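Local coordinates for UPF0234 protein XC_3703 (Xanthomonas campestris pv. campestris, PDB 5B7W), which binds the second messenger cyclic di-GMP and, as its effector, regulates bacterial virulence and biofilm formation, at residues 55-60 with 90-95; 63-68 with 76-81; 105-110 with 148-153. All blocks are in the same frame, centred on the assembly; numbering follows the deposited sequence.

Contact 1. Residues 55-60 with 90-95; sequences FQVKQM and ARQKVT
Val-57, in the first turns of helix 54-70, and Ala-90, the first residue of strand 90-96, bring the two backbones closest together, with 7.1 Å between the CA atoms of the two residues. The separation is still only 7.6 Å from Val-57 CA to Gln-92 CA. Farther along, the strand draws away from the helix, and from Val-57 CA to Val-94 CA it is already 11.3 Å.

One branched side chain makes both contacts, with Ala-90 and with Gln-92. With chi1 at 172°, Val-57 turns CG1 anti to its own nitrogen and CG2 anti to its carbonyl carbon, and the two methyls part toward different partners. CG2 of Val-57 rests against CB of Ala-90 at 3.9 Å, a plain apolar contact. CG1 of Val-57 meets the side chain of Gln-92, lying 4.0 Å from its CB and 3.5 Å from its OE1. The valine and the glutamine cross obliquely, so that the methyl lies against both the root and the carboxamide oxygen of an extended chain. The other end of that amide is fixed: NE2 of Gln-92 is hydrogen-bonded to the carbonyl oxygen of Gly-81, on the neighbouring strand 78-85. On the other flank, strand 90-96 is paired through its backbone with strand 46-51, whose Ala-51 also touches Val-57.

All three residues that meet here are buried, and what joins helix to strand is van der Waals packing, with 130 Å² of surface covered in all. Gln-92 thus offers the helix its CB and the side of its amide, while the NE2 bond to Gly-81 gives a buried donor a partner and restrains the rotation of the group against which Val-57 lies.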
loop_
_atom_site.group_PDB
_atom_site.type_symbol
_atom_site.label_atom_id
_atom_site.label_comp_id
_atom_site.label_asym_id
_atom_site.label_seq_id
_atom_site.Cartn_x
_atom_site.Cartn_y
_atom_site.Cartn_z
ATOM N N PHE A 55 8.018 -8.575 20.511
ATOM C CA PHE A 55 9.249 -8.485 19.733
ATOM C C PHE A 55 9.217 -9.414 18.525
ATOM O O PHE A 55 9.746 -9.073 17.460
ATOM C CB PHE A 55 10.457 -8.806 20.613
ATOM C CG PHE A 55 11.714 -9.066 19.836
ATOM C CD1 PHE A 55 12.399 -8.024 19.234
ATOM C CD2 PHE A 55 12.207 -10.354 19.697
ATOM C CE1 PHE A 55 13.554 -8.259 18.511
ATOM C CE2 PHE A 55 13.359 -10.595 18.976
ATOM C CZ PHE A 55 14.036 -9.547 18.384
ATOM N N GLN A 56 8.615 -10.594 18.674
ATOM C CA GLN A 56 8.566 -11.539 17.565
ATOM C C GLN A 56 7.661 -11.045 16.444
ATOM O O GLN A 56 7.927 -11.323 15.269
ATOM C CB GLN A 56 8.111 -12.909 18.065
ATOM C CG GLN A 56 9.205 -13.699 18.762
ATOM C CD GLN A 56 8.673 -14.912 19.492
ATOM O OE1 GLN A 56 7.708 -14.822 20.252
ATOM N NE2 GLN A 56 9.296 -16.062 19.262
ATOM N N VAL A 57 6.593 -10.317 16.778
ATOM C CA VAL A 57 5.781 -9.691 15.741
ATOM C C VAL A 57 6.572 -8.587 15.048
ATOM O O VAL A 57 6.476 -8.411 13.827
ATOM C CB VAL A 57 4.461 -9.164 16.331
ATOM C CG1 VAL A 57 3.702 -8.342 15.297
ATOM C CG2 VAL A 57 3.600 -10.315 16.821
ATOM N N LYS A 58 7.373 -7.838 15.811
ATOM C CA LYS A 58 8.229 -6.819 15.211
ATOM C C LYS A 58 9.207 -7.437 14.221
ATOM O O LYS A 58 9.473 -6.862 13.160
ATOM C CB LYS A 58 8.983 -6.052 16.300
ATOM C CG LYS A 58 9.692 -4.806 15.795
ATOM C CD LYS A 58 11.006 -4.570 16.527
ATOM C CE LYS A 58 10.784 -4.004 17.918
ATOM N NZ LYS A 58 12.074 -3.632 18.564
ATOM N N GLN A 59 9.757 -8.608 14.555
ATOM C CA GLN A 59 10.586 -9.333 13.597
ATOM C C GLN A 59 9.786 -9.705 12.356
ATOM O O GLN A 59 10.259 -9.543 11.225
ATOM C CB GLN A 59 11.168 -10.589 14.245
ATOM C CG GLN A 59 12.190 -10.335 15.330
ATOM C CD GLN A 59 12.733 -11.625 15.905
ATOM O OE1 GLN A 59 11.979 -12.465 16.397
ATOM N NE2 GLN A 59 14.047 -11.795 15.836
ATOM N N MET A 60 8.567 -10.215 12.551
ATOM C CA MET A 60 7.735 -10.600 11.416
ATOM C C MET A 60 7.399 -9.406 10.534
ATOM O O MET A 60 7.242 -9.561 9.317
ATOM C CB MET A 60 6.452 -11.271 11.903
ATOM C CG MET A 60 6.663 -12.611 12.589
ATOM S SD MET A 60 5.123 -13.533 12.712
ATOM C CE MET A 60 4.281 -12.550 13.940
ATOM N N ALA A 90 0.859 -12.237 21.170
ATOM C CA ALA A 90 0.741 -10.921 20.559
ATOM C C ALA A 90 0.117 -11.043 19.175
ATOM O O ALA A 90 0.392 -11.997 18.442
ATOM C CB ALA A 90 2.108 -10.238 20.456
ATOM N N ARG A 91 -0.726 -10.072 18.827
ATOM C CA ARG A 91 -1.374 -10.030 17.525
ATOM C C ARG A 91 -1.393 -8.595 17.021
ATOM O O ARG A 91 -1.492 -7.647 17.806
ATOM C CB ARG A 91 -2.806 -10.584 17.578
ATOM C CG ARG A 91 -2.900 -12.044 17.997
ATOM C CD ARG A 91 -4.336 -12.541 17.953
ATOM N NE ARG A 91 -4.441 -13.943 18.347
ATOM C CZ ARG A 91 -4.313 -14.967 17.508
ATOM N NH1 ARG A 91 -4.071 -14.747 16.223
ATOM N NH2 ARG A 91 -4.425 -16.211 17.955
ATOM N N GLN A 92 -1.302 -8.442 15.702
ATOM C CA GLN A 92 -1.316 -7.118 15.092
ATOM C C GLN A 92 -1.965 -7.199 13.720
ATOM O O GLN A 92 -1.655 -8.097 12.933
ATOM C CB GLN A 92 0.101 -6.543 14.971
ATOM C CG GLN A 92 0.134 -5.095 14.513
ATOM C CD GLN A 92 1.543 -4.578 14.316
ATOM O OE1 GLN A 92 2.468 -5.347 14.057
ATOM N NE2 GLN A 92 1.716 -3.267 14.444
ATOM N N LYS A 93 -2.858 -6.255 13.444
ATOM C CA LYS A 93 -3.558 -6.168 12.171
ATOM C C LYS A 93 -2.866 -5.147 11.277
ATOM O O LYS A 93 -2.673 -3.994 11.678
ATOM C CB LYS A 93 -5.023 -5.783 12.392
ATOM C CG LYS A 93 -5.732 -5.251 11.162
ATOM C CD LYS A 93 -7.187 -4.940 11.471
ATOM C CE LYS A 93 -7.909 -4.394 10.252
ATOM N NZ LYS A 93 -9.373 -4.254 10.489
ATOM N N VAL A 94 -2.488 -5.573 10.076
ATOM C CA VAL A 94 -1.847 -4.708 9.091
ATOM C C VAL A 94 -2.799 -4.581 7.910
ATOM O O VAL A 94 -3.078 -5.565 7.215
ATOM C CB VAL A 94 -0.483 -5.254 8.650
ATOM C CG1 VAL A 94 0.220 -4.251 7.744
ATOM C CG2 VAL A 94 0.375 -5.583 9.860
ATOM N N THR A 95 -3.299 -3.369 7.682
ATOM C CA THR A 95 -4.213 -3.104 6.579
ATOM C C THR A 95 -3.409 -2.761 5.331
ATOM O O THR A 95 -2.621 -1.809 5.335
ATOM C CB THR A 95 -5.172 -1.965 6.924
ATOM O OG1 THR A 95 -6.018 -2.359 8.012
ATOM C CG2 THR A 95 -6.035 -1.610 5.718
#

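Contact 2. Residues 63-68 with 76-81; sequences ILRARL and RCLEFG
Arg-65 and Leu-68 of helix 54-70 meet Phe-80 and Leu-78 of the strand that follows, the axes of segments 63-68 and 78-80 being nearly antiparallel (171°) and 12.0 Å apart at their closest. In the interior, the two leucines reach toward each other tip to tip: CD1 of Leu-68 sits in the fork of Leu-78, 3.6 Å from its CD1 and 3.7 Å from its CD2. Leu-68 also touches Leu-15 and Ala-18 of helix 12-26, and Leu-78 touches Val-94 of the adjacent strand.

Nearer the margin, Arg-65 leaves the helix with CG anti to its carbonyl carbon (chi1 -76°), and its extended chain carries NH2 to 3.7 Å from CE1 of Phe-80. The ring carbon CZ of Phe-80 lies over one face of the guanidinium, but the two planes are inclined by 54°, so the groups meet obliquely instead of stacking flat.

Helix 54-70 leads from strand 46-51 to strand 78-85, which run parallel with strand 90-96 between them. This is a split beta-alpha-beta crossover, a connection found in RRM-like folds, here supplying one of the two helices on the sheet of domain II.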
loop_
_atom_site.group_PDB
_atom_site.type_symbol
_atom_site.label_atom_id
_atom_site.label_comp_id
_atom_site.label_asym_id
_atom_site.label_seq_id
_atom_site.Cartn_x
_atom_site.Cartn_y
_atom_site.Cartn_z
ATOM N N ILE A 63 10.118 -9.133 8.144
ATOM C CA ILE A 63 9.966 -10.172 7.130
ATOM C C ILE A 63 8.860 -9.800 6.152
ATOM O O ILE A 63 9.015 -9.933 4.933
ATOM C CB ILE A 63 9.691 -11.533 7.794
ATOM C CG1 ILE A 63 10.867 -11.950 8.678
ATOM C CG2 ILE A 63 9.404 -12.595 6.738
ATOM C CD1 ILE A 63 10.601 -13.199 9.487
ATOM N N LEU A 64 7.726 -9.329 6.676
ATOM C CA LEU A 64 6.594 -8.994 5.818
ATOM C C LEU A 64 6.934 -7.845 4.877
ATOM O O LEU A 64 6.538 -7.856 3.706
ATOM C CB LEU A 64 5.374 -8.648 6.673
ATOM C CG LEU A 64 4.085 -8.335 5.909
ATOM C CD1 LEU A 64 3.655 -9.530 5.069
ATOM C CD2 LEU A 64 2.978 -7.920 6.865
ATOM N N ARG A 65 7.669 -6.844 5.369
ATOM C CA ARG A 65 8.100 -5.749 4.506
ATOM C C ARG A 65 8.991 -6.259 3.380
ATOM O O ARG A 65 8.781 -5.928 2.208
ATOM C CB ARG A 65 8.833 -4.683 5.322
ATOM C CG ARG A 65 7.937 -3.792 6.167
ATOM C CD ARG A 65 8.679 -2.523 6.567
ATOM N NE ARG A 65 7.817 -1.552 7.236
ATOM C CZ ARG A 65 7.897 -1.245 8.526
ATOM N NH1 ARG A 65 8.806 -1.831 9.294
ATOM N NH2 ARG A 65 7.072 -0.349 9.049
ATOM N N ALA A 66 9.991 -7.077 3.721
ATOM C CA ALA A 66 10.924 -7.570 2.712
ATOM C C ALA A 66 10.219 -8.442 1.682
ATOM O O ALA A 66 10.542 -8.391 0.489
ATOM C CB ALA A 66 12.060 -8.342 3.381
ATOM N N ARG A 67 9.251 -9.250 2.122
ATOM C CA ARG A 67 8.524 -10.096 1.183
ATOM C C ARG A 67 7.659 -9.266 0.242
ATOM O O ARG A 67 7.636 -9.515 -0.969
ATOM C CB ARG A 67 7.670 -11.115 1.940
ATOM C CG ARG A 67 8.471 -12.195 2.654
ATOM C CD ARG A 67 9.498 -12.826 1.726
ATOM N NE ARG A 67 10.850 -12.357 2.016
ATOM C CZ ARG A 67 11.829 -12.299 1.119
ATOM N NH1 ARG A 67 11.608 -12.676 -0.133
ATOM N NH2 ARG A 67 13.029 -11.859 1.474
ATOM N N LEU A 68 6.945 -8.275 0.779
ATOM C CA LEU A 68 6.098 -7.430 -0.057
ATOM C C LEU A 68 6.930 -6.646 -1.064
ATOM O O LEU A 68 6.579 -6.561 -2.246
ATOM C CB LEU A 68 5.275 -6.486 0.820
ATOM C CG LEU A 68 4.145 -7.134 1.621
ATOM C CD1 LEU A 68 3.663 -6.203 2.717
ATOM C CD2 LEU A 68 2.997 -7.514 0.703
ATOM N N ARG A 76 4.598 1.314 1.695
ATOM C CA ARG A 76 3.934 2.463 2.296
ATOM C C ARG A 76 2.418 2.323 2.279
ATOM O O ARG A 76 1.733 3.096 2.956
ATOM C CB ARG A 76 4.356 3.753 1.587
ATOM C CG ARG A 76 5.741 4.246 1.985
ATOM C CD ARG A 76 6.152 5.513 1.236
ATOM N NE ARG A 76 6.239 5.312 -0.208
ATOM C CZ ARG A 76 5.390 5.833 -1.088
ATOM N NH1 ARG A 76 4.387 6.595 -0.674
ATOM N NH2 ARG A 76 5.545 5.597 -2.385
ATOM N N CYS A 77 1.886 1.356 1.526
ATOM C CA CYS A 77 0.468 1.030 1.574
ATOM C C CYS A 77 0.075 0.315 2.859
ATOM O O CYS A 77 -1.118 0.088 3.079
ATOM C CB CYS A 77 0.088 0.161 0.373
ATOM S SG CYS A 77 0.739 -1.531 0.443
ATOM N N LEU A 78 1.038 -0.042 3.705
ATOM C CA LEU A 78 0.742 -0.778 4.927
ATOM C C LEU A 78 0.301 0.175 6.030
ATOM O O LEU A 78 0.942 1.203 6.270
ATOM C CB LEU A 78 1.963 -1.577 5.381
ATOM C CG LEU A 78 2.481 -2.655 4.428
ATOM C CD1 LEU A 78 3.633 -3.418 5.066
ATOM C CD2 LEU A 78 1.359 -3.599 4.023
ATOM N N GLU A 79 -0.799 -0.168 6.695
ATOM C CA GLU A 79 -1.301 0.571 7.849
ATOM C C GLU A 79 -1.255 -0.362 9.050
ATOM O O GLU A 79 -2.065 -1.290 9.153
ATOM C CB GLU A 79 -2.719 1.083 7.605
ATOM C CG GLU A 79 -3.320 1.808 8.797
ATOM C CD GLU A 79 -4.830 1.889 8.726
ATOM O OE1 GLU A 79 -5.492 0.852 8.941
ATOM O OE2 GLU A 79 -5.357 2.989 8.459
ATOM N N PHE A 80 -0.312 -0.117 9.955
ATOM C CA PHE A 80 -0.092 -0.987 11.102
ATOM C C PHE A 80 -0.982 -0.555 12.261
ATOM O O PHE A 80 -0.889 0.584 12.731
ATOM C CB PHE A 80 1.377 -0.965 11.522
ATOM C CG PHE A 80 2.292 -1.651 10.551
ATOM C CD1 PHE A 80 2.812 -0.968 9.465
ATOM C CD2 PHE A 80 2.630 -2.982 10.725
ATOM C CE1 PHE A 80 3.654 -1.600 8.571
ATOM C CE2 PHE A 80 3.469 -3.620 9.833
ATOM C CZ PHE A 80 3.983 -2.927 8.754
ATOM N N GLY A 81 -1.840 -1.464 12.717
ATOM C CA GLY A 81 -2.611 -1.237 13.918
ATOM C C GLY A 81 -1.780 -1.466 15.165
ATOM O O GLY A 81 -0.586 -1.764 15.116
#

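Contact 3. Residues 105-110 with 148-153; sequences AKQLVA and ADFELP
The RRM-like domain I holds this contact, in which helix 102-114, one of the two helices packed on its sheet, receives the loop leading from helix 135-146 to strand 155-160. Leu-108 and Phe-150 form its apolar centre. The leucine lies over one face of the ring, its CD2 3.9 Å from the centroid of Phe-150 and 17° off the normal, a CH-pi contact. Leu-108 CG adds a contact of 3.7 Å with CZ of Phe-150. The CB of Phe-150 already points at the helix, and with CG anti to the backbone nitrogen (chi1 -157°) the ring is set against Leu-108. The carbonyl oxygen of Leu-152 lies at the ring edge, in its plane.

Gln-107 borders this pair on the more exposed side. Its OE1 comes within 4.1 Å of CE1 of Phe-150, with amide and ring planes almost perpendicular (89°). The same OE1 of Gln-107 is 4.1 Å from OE1 of Glu-151, a loose approach of two oxygens.

Beneath the helix, Leu-108 continues onto Leu-128 of strand 127-132, while Phe-150 also touches Gln-104, one turn before Leu-108 in the helix. Lys-97, just beyond the end of strand 90-96, ties the loop further: its NZ is hydrogen-bonded to the carbonyl oxygen of Glu-151.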
loop_
_atom_site.group_PDB
_atom_site.type_symbol
_atom_site.label_atom_id
_atom_site.label_comp_id
_atom_site.label_asym_id
_atom_site.label_seq_id
_atom_site.Cartn_x
_atom_site.Cartn_y
_atom_site.Cartn_z
ATOM N N ALA A 105 -8.062 11.923 -1.830
ATOM C CA ALA A 105 -8.294 12.449 -3.172
ATOM C C ALA A 105 -8.326 13.972 -3.167
ATOM O O ALA A 105 -7.644 14.621 -3.967
ATOM C CB ALA A 105 -9.593 11.881 -3.744
ATOM N N LYS A 106 -9.118 14.562 -2.267
ATOM C CA LYS A 106 -9.138 16.016 -2.137
ATOM C C LYS A 106 -7.765 16.568 -1.784
ATOM O O LYS A 106 -7.402 17.661 -2.234
ATOM C CB LYS A 106 -10.147 16.438 -1.076
ATOM C CG LYS A 106 -11.573 16.077 -1.391
ATOM C CD LYS A 106 -12.377 16.044 -0.116
ATOM C CE LYS A 106 -13.851 16.008 -0.416
ATOM N NZ LYS A 106 -14.657 16.479 0.737
ATOM N N GLN A 107 -7.006 15.849 -0.954
ATOM C CA GLN A 107 -5.606 16.209 -0.782
ATOM C C GLN A 107 -4.877 16.156 -2.115
ATOM O O GLN A 107 -4.075 17.045 -2.419
ATOM C CB GLN A 107 -4.933 15.303 0.249
ATOM C CG GLN A 107 -5.607 15.350 1.611
ATOM C CD GLN A 107 -4.883 14.524 2.653
ATOM O OE1 GLN A 107 -3.755 14.095 2.428
ATOM N NE2 GLN A 107 -5.532 14.282 3.793
ATOM N N LEU A 108 -5.172 15.152 -2.947
ATOM C CA LEU A 108 -4.461 15.071 -4.216
ATOM C C LEU A 108 -4.823 16.233 -5.128
ATOM O O LEU A 108 -3.967 16.732 -5.867
ATOM C CB LEU A 108 -4.692 13.731 -4.909
ATOM C CG LEU A 108 -3.846 12.598 -4.333
ATOM C CD1 LEU A 108 -4.027 11.311 -5.144
ATOM C CD2 LEU A 108 -2.395 13.037 -4.298
ATOM N N VAL A 109 -6.064 16.716 -5.057
ATOM C CA VAL A 109 -6.453 17.854 -5.885
ATOM C C VAL A 109 -5.800 19.132 -5.363
ATOM O O VAL A 109 -5.449 20.031 -6.140
ATOM C CB VAL A 109 -7.991 17.960 -5.952
ATOM C CG1 VAL A 109 -8.449 19.127 -6.832
ATOM C CG2 VAL A 109 -8.587 16.651 -6.468
ATOM N N ALA A 110 -5.563 19.209 -4.047
ATOM C CA ALA A 110 -5.167 20.482 -3.446
ATOM C C ALA A 110 -3.703 20.823 -3.726
ATOM O O ALA A 110 -3.378 21.990 -3.961
ATOM C CB ALA A 110 -5.437 20.484 -1.940
ATOM N N ALA A 148 5.985 13.612 -4.372
ATOM C CA ALA A 148 5.173 14.240 -3.340
ATOM C C ALA A 148 5.394 13.553 -1.995
ATOM O O ALA A 148 6.086 12.540 -1.888
ATOM C CB ALA A 148 3.692 14.203 -3.728
ATOM N N ASP A 149 4.795 14.127 -0.954
ATOM C CA ASP A 149 4.857 13.577 0.398
ATOM C C ASP A 149 3.469 13.039 0.731
ATOM O O ASP A 149 2.662 13.697 1.390
ATOM C CB ASP A 149 5.316 14.634 1.402
ATOM C CG ASP A 149 5.802 14.029 2.704
ATOM O OD1 ASP A 149 7.003 13.694 2.791
ATOM O OD2 ASP A 149 4.987 13.888 3.641
ATOM N N PHE A 150 3.195 11.822 0.270
ATOM C CA PHE A 150 1.862 11.242 0.332
ATOM C C PHE A 150 1.884 9.927 1.097
ATOM O O PHE A 150 2.849 9.159 1.008
ATOM C CB PHE A 150 1.301 11.020 -1.075
ATOM C CG PHE A 150 -0.193 10.951 -1.125
ATOM C CD1 PHE A 150 -0.958 12.012 -0.673
ATOM C CD2 PHE A 150 -0.834 9.835 -1.635
ATOM C CE1 PHE A 150 -2.332 11.959 -0.716
ATOM C CE2 PHE A 150 -2.211 9.778 -1.683
ATOM C CZ PHE A 150 -2.960 10.841 -1.225
ATOM N N GLU A 151 0.809 9.675 1.842
ATOM C CA GLU A 151 0.655 8.478 2.660
ATOM C C GLU A 151 0.243 7.255 1.852
ATOM O O GLU A 151 -0.113 6.230 2.444
ATOM C CB GLU A 151 -0.372 8.734 3.767
ATOM C CG GLU A 151 -1.746 9.139 3.253
ATOM C CD GLU A 151 -2.718 9.453 4.370
ATOM O OE1 GLU A 151 -3.059 10.643 4.545
ATOM O OE2 GLU A 151 -3.141 8.513 5.075
ATOM N N LEU A 152 0.276 7.339 0.521
ATOM C CA LEU A 152 -0.138 6.238 -0.331
ATOM C C LEU A 152 0.780 6.077 -1.537
ATOM O O LEU A 152 1.192 7.074 -2.146
ATOM C CB LEU A 152 -1.572 6.405 -0.851
ATOM C CG LEU A 152 -2.730 5.737 -0.108
ATOM C CD1 LEU A 152 -3.235 6.600 1.028
ATOM C CD2 LEU A 152 -3.875 5.389 -1.056
ATOM N N PRO A 153 1.083 4.837 -1.910
ATOM C CA PRO A 153 1.735 4.604 -3.204
ATOM C C PRO A 153 0.789 4.946 -4.344
ATOM O O PRO A 153 -0.401 4.627 -4.307
ATOM C CB PRO A 153 2.058 3.104 -3.174
ATOM C CG PRO A 153 1.967 2.711 -1.724
ATOM C CD PRO A 153 0.916 3.596 -1.143
#

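In the fold
Contacts 1 and 2 belong to domain II and contact 3 to domain I, the two halves sharing an RRM-like topology. In contacts 1 and 2, centred 10 Å apart, successive parts of helix 54-70 pack against neighbouring strands of one sheet, 90-96 and 78-85; contact 2 falls within the chain span bounded by contact 1. Contact 3 comes later in the chain, its centre 27 Å from that of contact 1 and 20 Å from that of contact 2. The domains nevertheless meet: Arg-76 NH1 packs 3.4 Å from Phe-150 O, and Pro-153 touches Cys-77. Segments 76-81 and 148-153 thus serve their own domains and also the interface between them.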